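Local coordinates for putative adhesin (PDB 3LJY), which is of unknown function but probably acts in cell adhesion, as a secreted or surface-attached protein built around a long parallel beta-solenoid, at residues Leu65-Lys70 with Phe80-Asn85; Val46-Asp49 with Tyr55-Ile58; Asp150-Asp155 with Leu187-Leu192. One frame throughout, in Å; residues are numbered along the deposited sequence.

Contact 2 comes first along the chain, then contact 1, and much later contact 3. Contacts 1 and 2 lie with their centres about 7 Å apart at the N-terminal end of the solenoid. Each joins the same two facing sheets: strands 43-49 and 80-86 are neighbours in one, strands 56-61 and 64-69 in the other. Backbone bonds probably tie Lys70 to Tyr55 and Ala68 to Asn57. Contact 3 lies beyond the chain's centre, about 32 Å from contact 1 and 38 Å from contact 2, centre to centre. Strand 151-156 shares the sheet of 56-61 and 64-69; 188-189 apparently goes with 43-49 and 80-86. The apolar interior thus runs from an antiparallel end into stacked parallel coils.

Contact 1: residues Leu65-Lys70 with Phe80-Asn85; sequences LTIAFK and FIVKTN
Leu65 meets Thr84 tip to tip, its CD2 bordering the methyl and the hydroxyl almost equally, 3.9 Å from Thr84 CG2 and 4.0 Å from Thr84 OG1. That hydroxyl is meanwhile hydrogen-bonded to Tyr22 OH and to the backbone oxygen of Thr43, so a buried polar atom is satisfied. Two residues on, Ile67 also points into the space between the strands and works with two separate branches. Its CG1 arm leaves anti to the carbonyl carbon (chi1 -55°) and continues extended, which carries CD1 to the tip of Val82, 3.6 Å from CG1 and 3.7 Å from CG2. The other branch, CG2, comes obliquely against the Phe80 ring, 3.9 Å from Phe80 CZ. Phe33 of strand 32-37 packs beside Leu65, Ile67 and Thr84.

At the end of the strand Phe69 starts off to one side, yet its ring swings inward and slides past Phe80 in the opposite direction. Phe80 CE2 sits over one face of the Phe69 ring, toward its rim, and lies 3.5 Å from Phe69 CZ. With the planes at 59° and the centroids 5.1 Å apart, the pair is oblique. Val46 adds to the surroundings of Phe80, and Val56 to those of Phe69.

No hydrogen bond crosses the contact, because the strands belong to different sheets: 64-69 pairs through its backbone with strands 56-61 and 24-27, and 80-86 with strands 43-49 and 32-37. Their axes run nearly antiparallel, 10.1 Å apart at closest approach. This is the face-to-face packing of two beta sheets across an apolar interior, here at the N-terminal end of a beta-solenoid of the pectate-lyase-like clan.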
loop_
_atom_site.group_PDB
_atom_site.type_symbol
_atom_site.label_atom_id
_atom_site.label_comp_id
_atom_site.label_asym_id
_atom_site.label_seq_id
_atom_site.Cartn_x
_atom_site.Cartn_y
_atom_site.Cartn_z
ATOM N N LEU A 65 -8.199 10.183 -9.877
ATOM C CA LEU A 65 -7.521 9.761 -11.119
ATOM C C LEU A 65 -7.695 8.257 -11.441
ATOM O O LEU A 65 -7.394 7.411 -10.621
ATOM C CB LEU A 65 -6.012 10.078 -11.058
ATOM C CG LEU A 65 -5.142 9.698 -12.253
ATOM C CD1 LEU A 65 -5.559 10.451 -13.532
ATOM C CD2 LEU A 65 -3.690 9.899 -11.970
ATOM N N THR A 66 -8.206 7.941 -12.631
ATOM C CA THR A 66 -8.180 6.583 -13.187
ATOM C C THR A 66 -7.464 6.613 -14.568
ATOM O O THR A 66 -7.640 7.537 -15.374
ATOM C CB THR A 66 -9.617 5.962 -13.310
ATOM O OG1 THR A 66 -10.495 6.871 -13.966
ATOM C CG2 THR A 66 -10.244 5.686 -11.935
ATOM N N ILE A 67 -6.593 5.636 -14.796
ATOM C CA ILE A 67 -5.937 5.442 -16.076
ATOM C C ILE A 67 -6.166 4.006 -16.507
ATOM O O ILE A 67 -5.794 3.064 -15.806
ATOM C CB ILE A 67 -4.418 5.724 -16.003
ATOM C CG1 ILE A 67 -4.174 7.127 -15.458
ATOM C CG2 ILE A 67 -3.774 5.574 -17.365
ATOM C CD1 ILE A 67 -2.777 7.408 -15.227
ATOM N N ALA A 68 -6.810 3.827 -17.646
ATOM C CA ALA A 68 -7.074 2.485 -18.143
ATOM C C ALA A 68 -7.201 2.513 -19.656
ATOM O O ALA A 68 -7.211 3.590 -20.252
ATOM C CB ALA A 68 -8.357 1.920 -17.486
ATOM N N PHE A 69 -7.270 1.334 -20.270
ATOM C CA PHE A 69 -7.487 1.226 -21.719
ATOM C C PHE A 69 -8.965 1.366 -22.109
ATOM O O PHE A 69 -9.829 0.899 -21.393
ATOM C CB PHE A 69 -6.962 -0.101 -22.252
ATOM C CG PHE A 69 -5.475 -0.164 -22.387
ATOM C CD1 PHE A 69 -4.790 0.776 -23.138
ATOM C CD2 PHE A 69 -4.765 -1.198 -21.809
ATOM C CE1 PHE A 69 -3.428 0.711 -23.286
ATOM C CE2 PHE A 69 -3.396 -1.273 -21.954
ATOM C CZ PHE A 69 -2.724 -0.313 -22.703
ATOM N N LYS A 70 -9.240 1.999 -23.256
ATOM C CA LYS A 70 -10.614 2.249 -23.738
ATOM C C LYS A 70 -10.780 2.184 -25.271
ATOM O O LYS A 70 -10.089 2.894 -26.028
ATOM C CB LYS A 70 -11.113 3.621 -23.266
ATOM C CG LYS A 70 -12.624 3.888 -23.535
ATOM C CD LYS A 70 -12.969 5.389 -23.481
ATOM C CE LYS A 70 -12.516 6.140 -24.762
ATOM N NZ LYS A 70 -12.250 7.617 -24.568
ATOM N N PHE A 80 3.677 -0.606 -19.381
ATOM C CA PHE A 80 2.737 0.501 -19.193
ATOM C C PHE A 80 3.213 1.238 -17.953
ATOM O O PHE A 80 2.995 0.765 -16.839
ATOM C CB PHE A 80 1.321 -0.048 -18.977
ATOM C CG PHE A 80 0.203 0.970 -19.112
ATOM C CD1 PHE A 80 0.311 2.258 -18.618
ATOM C CD2 PHE A 80 -0.996 0.601 -19.691
ATOM C CE1 PHE A 80 -0.753 3.164 -18.719
ATOM C CE2 PHE A 80 -2.054 1.500 -19.798
ATOM C CZ PHE A 80 -1.931 2.775 -19.305
ATOM N N ILE A 81 3.861 2.391 -18.140
ATOM C CA ILE A 81 4.461 3.160 -17.027
ATOM C C ILE A 81 3.740 4.478 -16.902
ATOM O O ILE A 81 3.666 5.199 -17.857
ATOM C CB ILE A 81 5.983 3.448 -17.240
ATOM C CG1 ILE A 81 6.770 2.158 -17.516
ATOM C CG2 ILE A 81 6.575 4.141 -16.030
ATOM C CD1 ILE A 81 8.223 2.406 -17.934
ATOM N N VAL A 82 3.196 4.770 -15.721
ATOM C CA VAL A 82 2.590 6.070 -15.408
ATOM C C VAL A 82 3.501 6.875 -14.460
ATOM O O VAL A 82 4.133 6.302 -13.568
ATOM C CB VAL A 82 1.191 5.911 -14.740
ATOM C CG1 VAL A 82 0.675 7.253 -14.319
ATOM C CG2 VAL A 82 0.229 5.242 -15.684
ATOM N N LYS A 83 3.557 8.190 -14.688
ATOM C CA LYS A 83 4.250 9.145 -13.816
ATOM C C LYS A 83 3.365 10.386 -13.653
ATOM O O LYS A 83 3.077 11.076 -14.636
ATOM C CB LYS A 83 5.585 9.539 -14.427
ATOM C CG LYS A 83 6.472 10.333 -13.512
ATOM C CD LYS A 83 7.553 10.986 -14.308
ATOM C CE LYS A 83 8.596 11.618 -13.441
ATOM N NZ LYS A 83 7.934 12.609 -12.666
ATOM N N THR A 84 2.932 10.650 -12.421
ATOM C CA THR A 84 1.938 11.685 -12.138
ATOM C C THR A 84 2.149 12.290 -10.751
ATOM O O THR A 84 2.864 11.735 -9.942
ATOM C CB THR A 84 0.482 11.151 -12.291
ATOM O OG1 THR A 84 -0.468 12.199 -12.037
ATOM C CG2 THR A 84 0.207 9.966 -11.362
ATOM N N ASN A 85 1.551 13.452 -10.518
ATOM C CA ASN A 85 1.671 14.170 -9.250
ATOM C C ASN A 85 0.401 14.922 -8.852
ATOM O O ASN A 85 -0.422 15.256 -9.706
ATOM C CB ASN A 85 2.852 15.159 -9.313
ATOM C CG ASN A 85 2.581 16.346 -10.233
ATOM O OD1 ASN A 85 2.463 16.197 -11.457
ATOM N ND2 ASN A 85 2.507 17.536 -9.645
#

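Contact 2: residues Val46-Asp49 with Tyr55-Ile58; sequences VTVD and YVNI
Asp49 OD2, one residue beyond the Val48 that packs on Val56, is gripped by two groups, the backbone N of Gly10 and the hydroxyl OG1 of Thr78. The carboxylate thereby ties the end of strand 43-49 to the N-terminal part of the chain and to the turn ahead of strand 80-86. Asp49 itself stays clear of segment 55-58; between the segments themselves the contact is wholly apolar.

Val46 and Val56 carry most of it, with Val48 and Ile58 at the flanks. Val46 uses a single methyl twice: CG2 lies 4.2 Å from Val56 CG1 and 4.1 Å from Ile58 CD1. The isoleucine reaches it because its CG1 arm is anti to the carbonyl carbon and runs on extended (chi2 163°), sliding past Val46 in the opposite direction. Val48 and Val56 likewise pass alongside each other, Val48 CG1 approaching Val56 CG2 at 4.2 Å. A setting between its backbone N and carbonyl carbon (chi1 73°) turns Val48 CG1 toward Val56.

These separations are comfortable rather than tight, and the interface is small. Neighbouring groups fill in around it: Phe80 lies against Val46 and Val48, Phe69 against Val56, Ile17 against Ile58, and His53 against Val48. The backbones bond outward instead, Val46 and Val48 with strand 12-18, and Asn57 with Ala68 of strand 64-69.

The two strands run at 163° to one another, their axes 10.3 Å apart at closest approach, and only five residues separate the segments. Such a short excursion carries the chain from one sheet across to the facing one; the two strands then pack face to face, as in a beta sandwich, at the N-terminal end of the beta-solenoid.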
loop_
_atom_site.group_PDB
_atom_site.type_symbol
_atom_site.label_atom_id
_atom_site.label_comp_id
_atom_site.label_asym_id
_atom_site.label_seq_id
_atom_site.Cartn_x
_atom_site.Cartn_y
_atom_site.Cartn_z
ATOM N N VAL A 46 2.466 8.930 -19.721
ATOM C CA VAL A 46 2.303 7.503 -19.978
ATOM C C VAL A 46 3.345 7.009 -20.983
ATOM O O VAL A 46 3.461 7.548 -22.074
ATOM C CB VAL A 46 0.872 7.191 -20.457
ATOM C CG1 VAL A 46 0.772 5.756 -21.007
ATOM C CG2 VAL A 46 -0.138 7.445 -19.296
ATOM N N THR A 47 4.114 5.997 -20.588
ATOM C CA THR A 47 5.006 5.285 -21.493
ATOM C C THR A 47 4.395 3.905 -21.760
ATOM O O THR A 47 4.174 3.117 -20.855
ATOM C CB THR A 47 6.451 5.167 -20.913
ATOM O OG1 THR A 47 6.949 6.486 -20.600
ATOM C CG2 THR A 47 7.419 4.473 -21.904
ATOM N N VAL A 48 4.089 3.629 -23.019
ATOM C CA VAL A 48 3.475 2.369 -23.391
ATOM C C VAL A 48 3.801 2.132 -24.862
ATOM O O VAL A 48 4.364 3.009 -25.517
ATOM C CB VAL A 48 1.928 2.388 -23.102
ATOM C CG1 VAL A 48 1.203 3.249 -24.113
ATOM C CG2 VAL A 48 1.361 0.961 -23.089
ATOM N N ASP A 49 3.470 0.948 -25.372
ATOM C CA ASP A 49 3.644 0.652 -26.782
ATOM C C ASP A 49 3.018 1.779 -27.580
ATOM O O ASP A 49 1.874 2.159 -27.338
ATOM C CB ASP A 49 2.968 -0.664 -27.161
ATOM C CG ASP A 49 3.605 -1.862 -26.510
ATOM O OD1 ASP A 49 3.531 -1.966 -25.286
ATOM O OD2 ASP A 49 4.175 -2.714 -27.221
ATOM N N TYR A 55 -5.620 4.361 -27.194
ATOM C CA TYR A 55 -6.580 3.654 -26.358
ATOM C C TYR A 55 -6.402 3.935 -24.885
ATOM O O TYR A 55 -7.177 3.437 -24.088
ATOM C CB TYR A 55 -6.488 2.164 -26.645
ATOM C CG TYR A 55 -6.553 1.882 -28.136
ATOM C CD1 TYR A 55 -7.554 2.438 -28.922
ATOM C CD2 TYR A 55 -5.606 1.076 -28.756
ATOM C CE1 TYR A 55 -7.614 2.197 -30.290
ATOM C CE2 TYR A 55 -5.660 0.821 -30.113
ATOM C CZ TYR A 55 -6.666 1.383 -30.882
ATOM O OH TYR A 55 -6.720 1.138 -32.243
ATOM N N VAL A 56 -5.406 4.746 -24.531
ATOM C CA VAL A 56 -5.152 5.093 -23.141
ATOM C C VAL A 56 -6.141 6.157 -22.702
ATOM O O VAL A 56 -6.164 7.234 -23.268
ATOM C CB VAL A 56 -3.712 5.625 -22.955
ATOM C CG1 VAL A 56 -3.514 6.202 -21.517
ATOM C CG2 VAL A 56 -2.696 4.520 -23.269
ATOM N N ASN A 57 -6.946 5.851 -21.692
ATOM C CA ASN A 57 -7.963 6.779 -21.203
ATOM C C ASN A 57 -7.585 7.317 -19.823
ATOM O O ASN A 57 -7.640 6.602 -18.857
ATOM C CB ASN A 57 -9.320 6.069 -21.185
ATOM C CG ASN A 57 -10.471 6.998 -20.874
ATOM O OD1 ASN A 57 -10.480 8.168 -21.273
ATOM N ND2 ASN A 57 -11.470 6.472 -20.170
ATOM N N ILE A 58 -7.195 8.575 -19.753
ATOM C CA ILE A 58 -6.823 9.240 -18.504
ATOM C C ILE A 58 -7.969 10.152 -18.046
ATOM O O ILE A 58 -8.321 11.071 -18.769
ATOM C CB ILE A 58 -5.538 10.106 -18.701
ATOM C CG1 ILE A 58 -4.381 9.246 -19.280
ATOM C CG2 ILE A 58 -5.111 10.724 -17.393
ATOM C CD1 ILE A 58 -3.225 10.008 -19.885
#

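Contact 3: residues Asp150-Asp155 with Leu187-Leu192; sequences DKIECD and LAVPQL
Ile152 and Leu187 cross obliquely inside the solenoid, their first bonds pointing toward each other, one from strand 151-156 and the other from the corner region ahead of strand 192-196. The isoleucine offers its shorter branch: CG2, set between backbone N and carbonyl carbon, lies 4.1 Å from Leu187 CD2. Leucine delivers that methyl because its CG stands anti to the backbone N (chi1 -173°), extending the chain inward. The same isoleucine methyl also faces Val189, whose CG2 is 4.3 Å away, so one CG2 sits against both residues that touch it from segment 187-192. Ala169 touches Ile152 and Val189, and Tyr174 adds to Leu187 and Val189, from the coil between the two segments.

On the other side of strand 151-156 the chemistry reverses. Lys151 and Glu153 point away from the interior and join in a salt bridge, Lys151 NZ to Glu153 OE2 at 3.1 Å, the oxygen being met on its anti side with the nitrogen 24° out of the carboxylate plane. Both have second partners on adjoining coils, Asp173 for the lysine and Lys131 for the glutamate, which makes a charged row across the parallel strands.

With no hydrogen bond between the segments, what joins them is methyl-to-methyl packing alone, so cohesion here probably rests on shape and exclusion of water, while directional bonding is left to the backbones and the charges outside.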
loop_
_atom_site.group_PDB
_atom_site.type_symbol
_atom_site.label_atom_id
_atom_site.label_comp_id
_atom_site.label_asym_id
_atom_site.label_seq_id
_atom_site.Cartn_x
_atom_site.Cartn_y
_atom_site.Cartn_z
ATOM N N ASP A 150 0.581 9.599 13.852
ATOM C CA ASP A 150 -0.183 9.537 15.087
ATOM C C ASP A 150 -0.791 8.140 15.245
ATOM O O ASP A 150 -0.779 7.564 16.336
ATOM C CB ASP A 150 -1.256 10.646 15.106
ATOM C CG ASP A 150 -0.645 12.051 15.241
ATOM O OD1 ASP A 150 0.204 12.199 16.144
ATOM O OD2 ASP A 150 -0.994 13.009 14.482
ATOM N N LYS A 151 -1.313 7.600 14.144
ATOM C CA LYS A 151 -2.017 6.317 14.138
ATOM C C LYS A 151 -1.669 5.505 12.916
ATOM O O LYS A 151 -1.601 6.030 11.802
ATOM C CB LYS A 151 -3.527 6.555 14.189
ATOM C CG LYS A 151 -4.426 5.304 14.152
ATOM C CD LYS A 151 -4.116 4.272 15.260
ATOM C CE LYS A 151 -5.364 3.603 15.809
ATOM N NZ LYS A 151 -5.964 2.662 14.850
ATOM N N ILE A 152 -1.388 4.219 13.151
ATOM C CA ILE A 152 -1.176 3.204 12.105
ATOM C C ILE A 152 -2.258 2.127 12.245
ATOM O O ILE A 152 -2.545 1.646 13.346
ATOM C CB ILE A 152 0.242 2.550 12.189
ATOM C CG1 ILE A 152 0.399 1.369 11.179
ATOM C CG2 ILE A 152 0.547 2.076 13.600
ATOM C CD1 ILE A 152 0.399 1.795 9.690
ATOM N N GLU A 153 -2.913 1.827 11.135
ATOM C CA GLU A 153 -3.831 0.705 11.029
ATOM C C GLU A 153 -3.389 -0.226 9.904
ATOM O O GLU A 153 -3.159 0.244 8.793
ATOM C CB GLU A 153 -5.224 1.206 10.735
ATOM C CG GLU A 153 -5.896 1.746 11.944
ATOM C CD GLU A 153 -7.337 2.136 11.692
ATOM O OE1 GLU A 153 -7.964 1.543 10.762
ATOM O OE2 GLU A 153 -7.835 3.040 12.437
ATOM N N CYS A 154 -3.209 -1.504 10.229
ATOM C CA CYS A 154 -2.831 -2.547 9.280
ATOM C C CYS A 154 -3.763 -3.725 9.308
ATOM O O CYS A 154 -3.911 -4.363 10.336
ATOM C CB CYS A 154 -1.506 -3.150 9.651
ATOM S SG CYS A 154 -0.186 -2.156 9.224
ATOM N N ASP A 155 -4.302 -4.072 8.151
ATOM C CA ASP A 155 -5.221 -5.177 8.015
ATOM C C ASP A 155 -4.773 -6.130 6.951
ATOM O O ASP A 155 -4.783 -5.762 5.803
ATOM C CB ASP A 155 -6.563 -4.629 7.540
ATOM C CG ASP A 155 -7.587 -4.708 8.570
ATOM O OD1 ASP A 155 -7.393 -3.991 9.581
ATOM O OD2 ASP A 155 -8.537 -5.544 8.393
ATOM N N LEU A 187 9.029 -0.366 13.279
ATOM C CA LEU A 187 8.079 0.675 13.682
ATOM C C LEU A 187 7.779 0.624 15.190
ATOM O O LEU A 187 7.072 -0.261 15.691
ATOM C CB LEU A 187 6.782 0.544 12.896
ATOM C CG LEU A 187 5.722 1.643 13.065
ATOM C CD1 LEU A 187 6.197 2.917 12.487
ATOM C CD2 LEU A 187 4.417 1.215 12.453
ATOM N N ALA A 188 8.276 1.635 15.890
ATOM C CA ALA A 188 8.113 1.793 17.320
ATOM C C ALA A 188 6.736 2.342 17.599
ATOM O O ALA A 188 6.419 3.445 17.184
ATOM C CB ALA A 188 9.202 2.763 17.835
ATOM N N VAL A 189 5.910 1.576 18.314
ATOM C CA VAL A 189 4.551 2.015 18.674
ATOM C C VAL A 189 4.336 1.960 20.160
ATOM O O VAL A 189 4.308 0.891 20.723
ATOM C CB VAL A 189 3.486 1.131 17.993
ATOM C CG1 VAL A 189 2.067 1.603 18.421
ATOM C CG2 VAL A 189 3.670 1.120 16.462
ATOM N N PRO A 190 4.162 3.107 20.826
ATOM C CA PRO A 190 3.857 3.046 22.272
ATOM C C PRO A 190 2.593 2.267 22.679
ATOM O O PRO A 190 2.641 1.445 23.593
ATOM C CB PRO A 190 3.742 4.514 22.659
ATOM C CG PRO A 190 4.601 5.258 21.597
ATOM C CD PRO A 190 4.312 4.498 20.351
ATOM N N GLN A 191 1.466 2.538 22.039
ATOM C CA GLN A 191 0.199 1.882 22.391
ATOM C C GLN A 191 -0.264 0.991 21.243
ATOM O O GLN A 191 -0.863 1.473 20.266
ATOM C CB GLN A 191 -0.896 2.921 22.703
ATOM C CG GLN A 191 -0.520 3.988 23.731
ATOM C CD GLN A 191 -0.118 3.404 25.048
ATOM O OE1 GLN A 191 -0.698 2.411 25.506
ATOM N NE2 GLN A 191 0.894 3.986 25.661
ATOM N N LEU A 192 0.022 -0.301 21.343
ATOM C CA LEU A 192 -0.182 -1.200 20.200
ATOM C C LEU A 192 -1.184 -2.272 20.536
ATOM O O LEU A 192 -1.107 -2.852 21.579
ATOM C CB LEU A 192 1.163 -1.821 19.716
ATOM C CG LEU A 192 1.114 -2.705 18.458
ATOM C CD1 LEU A 192 0.560 -1.913 17.291
ATOM C CD2 LEU A 192 2.461 -3.345 18.145
#